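Local coordinates for phosphate binding protein (Planctomyces limnophilus, PDB 4JWO), which probably binds phosphate as the solute-binding component of a system for phosphate transport across the cytoplasmic membrane, at residues Tyr218-Val232 with Tyr240-Leu253. Sequence-based numbering, arbitrary orientation.
Sequences YTANSNDNILVQGVV and YFGYAYFAENASKL. With SO4 (sulfate ion), chain C; FMT (formic acid), chain E; SO4 (sulfate ion), chain D.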
loop_
_atom_site.group_PDB
_atom_site.type_symbol
_atom_site.label_atom_id
_atom_site.label_comp_id
_atom_site.label_asym_id
_atom_site.label_seq_id
_atom_site.Cartn_x
_atom_site.Cartn_y
_atom_site.Cartn_z
ATOM N N TYR A 218 -3.137 -3.076 21.339
ATOM C CA TYR A 218 -3.716 -4.103 20.490
ATOM C C TYR A 218 -2.663 -5.168 20.293
ATOM O O TYR A 218 -1.493 -4.971 20.633
ATOM C CB TYR A 218 -4.187 -3.522 19.150
ATOM C CG TYR A 218 -3.101 -3.001 18.226
ATOM C CD1 TYR A 218 -2.624 -1.706 18.349
ATOM C CD2 TYR A 218 -2.602 -3.788 17.194
ATOM C CE1 TYR A 218 -1.639 -1.215 17.499
ATOM C CE2 TYR A 218 -1.621 -3.314 16.339
ATOM C CZ TYR A 218 -1.146 -2.021 16.495
ATOM O OH TYR A 218 -0.189 -1.535 15.640
ATOM N N THR A 219 -3.079 -6.316 19.768
ATOM C CA THR A 219 -2.136 -7.380 19.483
ATOM C C THR A 219 -1.509 -7.120 18.123
ATOM O O THR A 219 -2.163 -7.243 17.083
ATOM C CB THR A 219 -2.824 -8.745 19.531
ATOM O OG1 THR A 219 -3.281 -8.991 20.868
ATOM C CG2 THR A 219 -1.852 -9.843 19.138
ATOM N N ALA A 220 -0.243 -6.720 18.146
ATOM C CA ALA A 220 0.493 -6.403 16.928
ATOM C C ALA A 220 1.479 -7.506 16.632
ATOM O O ALA A 220 2.178 -7.966 17.516
ATOM C CB ALA A 220 1.241 -5.095 17.095
ATOM N N ASN A 221 1.524 -7.939 15.380
ATOM C CA ASN A 221 2.529 -8.916 14.990
ATOM C C ASN A 221 2.971 -8.711 13.553
ATOM O O ASN A 221 2.175 -8.330 12.695
ATOM C CB ASN A 221 2.017 -10.352 15.186
ATOM C CG ASN A 221 3.150 -11.342 15.405
ATOM O OD1 ASN A 221 3.888 -11.672 14.478
ATOM N ND2 ASN A 221 3.313 -11.800 16.642
ATOM N N SER A 222 4.253 -8.961 13.304
ATOM C CA SER A 222 4.781 -8.870 11.955
ATOM C C SER A 222 4.367 -10.048 11.111
ATOM O O SER A 222 4.416 -9.986 9.886
ATOM C CB SER A 222 6.304 -8.790 11.972
ATOM O OG SER A 222 6.882 -9.960 12.540
ATOM N N ASN A 223 3.966 -11.128 11.777
ATOM C CA ASN A 223 3.593 -12.354 11.086
ATOM C C ASN A 223 2.085 -12.371 10.909
ATOM O O ASN A 223 1.349 -12.576 11.862
ATOM C CB ASN A 223 4.055 -13.553 11.909
ATOM C CG ASN A 223 3.813 -14.875 11.210
ATOM O OD1 ASN A 223 2.977 -14.960 10.308
ATOM N ND2 ASN A 223 4.532 -15.918 11.631
ATOM N N ASP A 224 1.626 -12.134 9.686
ATOM C CA ASP A 224 0.193 -12.010 9.440
ATOM C C ASP A 224 -0.520 -13.337 9.688
ATOM O O ASP A 224 -1.728 -13.366 9.927
ATOM C CB ASP A 224 -0.082 -11.501 8.020
ATOM C CG ASP A 224 0.195 -10.014 7.858
ATOM O OD1 ASP A 224 0.401 -9.313 8.865
ATOM O OD2 ASP A 224 0.152 -9.543 6.701
ATOM N N ASN A 225 0.220 -14.440 9.648
ATOM C CA ASN A 225 -0.394 -15.738 9.911
ATOM C C ASN A 225 -0.804 -15.864 11.372
ATOM O O ASN A 225 -1.769 -16.560 11.698
ATOM C CB ASN A 225 0.560 -16.885 9.562
ATOM C CG ASN A 225 1.095 -16.793 8.152
ATOM O OD1 ASN A 225 2.302 -16.598 7.940
ATOM N ND2 ASN A 225 0.213 -16.943 7.179
ATOM N N ILE A 226 -0.050 -15.209 12.252
ATOM C CA ILE A 226 -0.385 -15.157 13.672
ATOM C C ILE A 226 -1.624 -14.290 13.898
ATOM O O ILE A 226 -2.476 -14.621 14.726
ATOM C CB ILE A 226 0.827 -14.655 14.506
ATOM C CG1 ILE A 226 1.924 -15.719 14.480
ATOM C CG2 ILE A 226 0.412 -14.326 15.945
ATOM C CD1 ILE A 226 3.172 -15.331 15.232
ATOM N N LEU A 227 -1.727 -13.182 13.167
ATOM C CA LEU A 227 -2.920 -12.335 13.256
ATOM C C LEU A 227 -4.164 -13.084 12.780
ATOM O O LEU A 227 -5.224 -12.990 13.406
ATOM C CB LEU A 227 -2.745 -11.048 12.450
ATOM C CG LEU A 227 -1.557 -10.167 12.836
ATOM C CD1 LEU A 227 -1.541 -8.942 11.926
ATOM C CD2 LEU A 227 -1.639 -9.751 14.313
ATOM N N VAL A 228 -4.039 -13.814 11.673
ATOM C CA VAL A 228 -5.138 -14.646 11.179
ATOM C C VAL A 228 -5.624 -15.582 12.274
ATOM O O VAL A 228 -6.828 -15.654 12.540
ATOM C CB VAL A 228 -4.719 -15.462 9.920
ATOM C CG1 VAL A 228 -5.747 -16.545 9.585
ATOM C CG2 VAL A 228 -4.509 -14.527 8.737
ATOM N N GLN A 229 -4.697 -16.295 12.920
ATOM C CA GLN A 229 -5.054 -17.250 13.963
ATOM C C GLN A 229 -5.717 -16.547 15.146
ATOM O O GLN A 229 -6.629 -17.083 15.767
ATOM C CB GLN A 229 -3.820 -18.038 14.430
ATOM C CG GLN A 229 -4.140 -19.190 15.358
ATOM C CD GLN A 229 -4.941 -20.275 14.665
ATOM O OE1 GLN A 229 -4.697 -20.597 13.497
ATOM N NE2 GLN A 229 -5.908 -20.838 15.377
ATOM N N GLY A 230 -5.256 -15.334 15.443
ATOM C CA GLY A 230 -5.842 -14.533 16.502
ATOM C C GLY A 230 -7.306 -14.244 16.245
ATOM O O GLY A 230 -8.154 -14.395 17.127
ATOM N N VAL A 231 -7.611 -13.823 15.021
ATOM C CA VAL A 231 -8.992 -13.568 14.641
ATOM C C VAL A 231 -9.827 -14.845 14.662
ATOM O O VAL A 231 -10.962 -14.845 15.142
ATOM C CB VAL A 231 -9.059 -12.873 13.267
ATOM C CG1 VAL A 231 -10.512 -12.737 12.802
ATOM C CG2 VAL A 231 -8.366 -11.517 13.362
ATOM N N VAL A 232 -9.274 -15.947 14.154
ATOM C CA VAL A 232 -9.952 -17.236 14.222
ATOM C C VAL A 232 -10.328 -17.646 15.656
ATOM O O VAL A 232 -11.406 -18.192 15.899
ATOM C CB VAL A 232 -9.088 -18.356 13.574
ATOM C CG1 VAL A 232 -9.738 -19.724 13.740
ATOM C CG2 VAL A 232 -8.839 -18.041 12.101
ATOM N N TYR A 240 -6.705 -6.249 11.049
ATOM C CA TYR A 240 -6.414 -5.805 9.689
ATOM C C TYR A 240 -5.075 -6.331 9.230
ATOM O O TYR A 240 -4.162 -6.522 10.033
ATOM C CB TYR A 240 -6.465 -4.271 9.547
ATOM C CG TYR A 240 -5.323 -3.503 10.183
ATOM C CD1 TYR A 240 -4.172 -3.208 9.462
ATOM C CD2 TYR A 240 -5.412 -3.037 11.493
ATOM C CE1 TYR A 240 -3.127 -2.486 10.031
ATOM C CE2 TYR A 240 -4.357 -2.317 12.082
ATOM C CZ TYR A 240 -3.228 -2.041 11.333
ATOM O OH TYR A 240 -2.187 -1.316 11.885
ATOM N N PHE A 241 -4.979 -6.569 7.927
ATOM C CA PHE A 241 -3.754 -7.032 7.279
ATOM C C PHE A 241 -3.966 -7.025 5.774
ATOM O O PHE A 241 -5.057 -6.729 5.299
ATOM C CB PHE A 241 -3.253 -8.405 7.803
ATOM C CG PHE A 241 -4.344 -9.432 8.053
ATOM C CD1 PHE A 241 -5.015 -10.041 7.000
ATOM C CD2 PHE A 241 -4.665 -9.804 9.345
ATOM C CE1 PHE A 241 -6.016 -11.004 7.243
ATOM C CE2 PHE A 241 -5.642 -10.769 9.592
ATOM C CZ PHE A 241 -6.322 -11.358 8.543
ATOM N N GLY A 242 -2.919 -7.332 5.022
ATOM C CA GLY A 242 -2.993 -7.271 3.577
ATOM C C GLY A 242 -3.962 -8.285 3.015
ATOM O O GLY A 242 -4.163 -9.364 3.577
ATOM N N TYR A 243 -4.551 -7.940 1.879
ATOM C CA TYR A 243 -5.583 -8.754 1.248
ATOM C C TYR A 243 -5.143 -10.199 0.988
ATOM O O TYR A 243 -5.949 -11.134 1.114
ATOM C CB TYR A 243 -6.054 -8.082 -0.049
ATOM C CG TYR A 243 -7.004 -8.938 -0.837
ATOM C CD1 TYR A 243 -8.356 -8.976 -0.528
ATOM C CD2 TYR A 243 -6.544 -9.738 -1.883
ATOM C CE1 TYR A 243 -9.228 -9.784 -1.250
ATOM C CE2 TYR A 243 -7.409 -10.541 -2.600
ATOM C CZ TYR A 243 -8.741 -10.558 -2.279
ATOM O OH TYR A 243 -9.598 -11.369 -2.993
ATOM N N ALA A 244 -3.874 -10.390 0.629
ATOM C CA ALA A 244 -3.384 -11.726 0.288
ATOM C C ALA A 244 -3.577 -12.682 1.445
ATOM O O ALA A 244 -3.908 -13.848 1.245
ATOM C CB ALA A 244 -1.914 -11.679 -0.136
ATOM N N TYR A 245 -3.396 -12.187 2.665
ATOM C CA TYR A 245 -3.554 -13.039 3.834
ATOM C C TYR A 245 -5.024 -13.318 4.156
ATOM O O TYR A 245 -5.347 -14.358 4.709
ATOM C CB TYR A 245 -2.786 -12.452 5.035
ATOM C CG TYR A 245 -1.284 -12.643 4.917
ATOM C CD1 TYR A 245 -0.690 -13.832 5.321
ATOM C CD2 TYR A 245 -0.465 -11.642 4.400
ATOM C CE1 TYR A 245 0.684 -14.026 5.215
ATOM C CE2 TYR A 245 0.915 -11.829 4.296
ATOM C CZ TYR A 245 1.477 -13.026 4.704
ATOM O OH TYR A 245 2.839 -13.231 4.608
ATOM N N PHE A 246 -5.925 -12.416 3.778
ATOM C CA PHE A 246 -7.340 -12.757 3.862
ATOM C C PHE A 246 -7.697 -13.813 2.818
ATOM O O PHE A 246 -8.339 -14.824 3.135
ATOM C CB PHE A 246 -8.265 -11.542 3.676
ATOM C CG PHE A 246 -9.692 -11.937 3.386
ATOM C CD1 PHE A 246 -10.504 -12.458 4.393
ATOM C CD2 PHE A 246 -10.207 -11.853 2.094
ATOM C CE1 PHE A 246 -11.805 -12.866 4.120
ATOM C CE2 PHE A 246 -11.506 -12.267 1.822
ATOM C CZ PHE A 246 -12.303 -12.767 2.831
ATOM N N ALA A 247 -7.287 -13.569 1.575
ATOM C CA ALA A 247 -7.730 -14.390 0.451
ATOM C C ALA A 247 -7.382 -15.851 0.650
ATOM O O ALA A 247 -8.173 -16.743 0.333
ATOM C CB ALA A 247 -7.137 -13.873 -0.860
ATOM N N GLU A 248 -6.210 -16.108 1.212
ATOM C CA GLU A 248 -5.760 -17.488 1.337
ATOM C C GLU A 248 -6.347 -18.159 2.571
ATOM O O GLU A 248 -6.195 -19.366 2.762
ATOM C CB GLU A 248 -4.241 -17.543 1.384
ATOM C CG GLU A 248 -3.687 -16.939 2.632
ATOM C CD GLU A 248 -2.176 -16.878 2.641
ATOM O OE1 GLU A 248 -1.596 -16.891 3.747
ATOM O OE2 GLU A 248 -1.573 -16.804 1.549
ATOM N N ASN A 249 -7.030 -17.371 3.399
ATOM C CA ASN A 249 -7.683 -17.886 4.595
ATOM C C ASN A 249 -9.176 -17.575 4.613
ATOM O O ASN A 249 -9.790 -17.522 5.676
ATOM C CB ASN A 249 -7.020 -17.294 5.838
ATOM C CG ASN A 249 -5.609 -17.794 6.035
ATOM O OD1 ASN A 249 -5.393 -18.965 6.357
ATOM N ND2 ASN A 249 -4.633 -16.908 5.852
ATOM N N ALA A 250 -9.764 -17.383 3.433
ATOM C CA ALA A 250 -11.132 -16.868 3.333
ATOM C C ALA A 250 -12.191 -17.747 3.998
ATOM O O ALA A 250 -13.211 -17.246 4.468
ATOM C CB ALA A 250 -11.496 -16.594 1.872
ATOM N N SER A 251 -11.956 -19.057 4.047
ATOM C CA SER A 251 -12.913 -19.972 4.660
ATOM C C SER A 251 -12.935 -19.887 6.190
ATOM O O SER A 251 -13.818 -20.457 6.830
ATOM C CB SER A 251 -12.619 -21.407 4.226
ATOM O OG SER A 251 -11.477 -21.898 4.904
ATOM N N LYS A 252 -11.970 -19.176 6.772
ATOM C CA LYS A 252 -11.835 -19.099 8.229
ATOM C C LYS A 252 -12.014 -17.687 8.778
ATOM O O LYS A 252 -12.027 -17.486 9.991
ATOM C CB LYS A 252 -10.464 -19.630 8.659
ATOM C CG LYS A 252 -10.188 -21.054 8.199
ATOM C CD LYS A 252 -8.795 -21.520 8.609
ATOM C CE LYS A 252 -7.719 -20.590 8.089
ATOM N NZ LYS A 252 -7.118 -19.792 9.184
ATOM N N LEU A 253 -12.138 -16.721 7.873
ATOM C CA LEU A 253 -12.244 -15.311 8.229
ATOM C C LEU A 253 -13.450 -14.680 7.546
ATOM O O LEU A 253 -13.905 -15.154 6.510
ATOM C CB LEU A 253 -10.994 -14.558 7.763
ATOM C CG LEU A 253 -9.636 -14.986 8.316
ATOM C CD1 LEU A 253 -8.539 -14.335 7.474
ATOM C CD2 LEU A 253 -9.510 -14.563 9.778
HETATM S S SO4 C . 7.246 -9.094 16.050
HETATM O O1 SO4 C . 7.118 -9.969 17.216
HETATM O O2 SO4 C . 5.932 -8.756 15.524
HETATM O O3 SO4 C . 7.911 -7.858 16.475
HETATM O O4 SO4 C . 8.040 -9.716 14.983
HETATM C C FMT E . -7.984 -13.347 -4.745
HETATM O O1 FMT E . -9.043 -13.640 -4.189
HETATM O O2 FMT E . -6.893 -13.850 -4.477
HETATM S S SO4 D . 3.872 -16.496 3.753
HETATM O O1 SO4 D . 4.481 -17.805 4.016
HETATM O O2 SO4 D . 2.738 -16.665 2.847
HETATM O O3 SO4 D . 3.374 -15.907 5.001
HETATM O O4 SO4 D . 4.897 -15.638 3.154
HETATM O O HOH W 1 -0.122 -7.338 5.741
HETATM O O HOH W 2 -5.031 -19.835 11.117
#
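Tyr245, whose ring lies against Asp224, donates its OH to O3 of the chain D sulfate (2.8 Å), an ion probably from the crystallisation liquor that Lys320 also binds. The contact joins neighbouring elements in an alpha/beta lobe of the periplasmic binding protein fold, where helix 224-232 packs over strand 240-242 and helix 243-247, its axis 9.2 Å from that of the strand. Asp224 presses its CB over the centre of the Tyr245 ring, 3.5 Å from the centroid, a CH-pi contact. Its carboxylate stands almost upright on that ring, the planes 88° apart. A chi1 of -75° swings the tyrosine ring away from its own carbonyl and across to the first turn of helix 224-232. Lys320 adds a cation-pi contact to the same ring. Replacing Tyr245 with an alanine is likely to leave Asp224 CB without its aromatic platform, the sulfate without its phenolic donor and a gap at the start of the helix. Deeper in, Leu227 CB and Val228 CG2 both meet the Phe241 ring obliquely, the latter 3.7 Å from CZ. Val228 divides its two methyls among several neighbours: CG2 also lies against Asn249 ND2, which donates nearly straight (167°) to Tyr245 O at 2.9 Å, with that oxygen close to the amide plane, while CG1 meets Lys252 NZ. That ammonium donates to a water at 2.8 Å from NZ. Further along the helix, Val231 also touches Val147 and Phe191 of the sheet, and its CG1 packs against Leu253 CD2 at 3.7 Å.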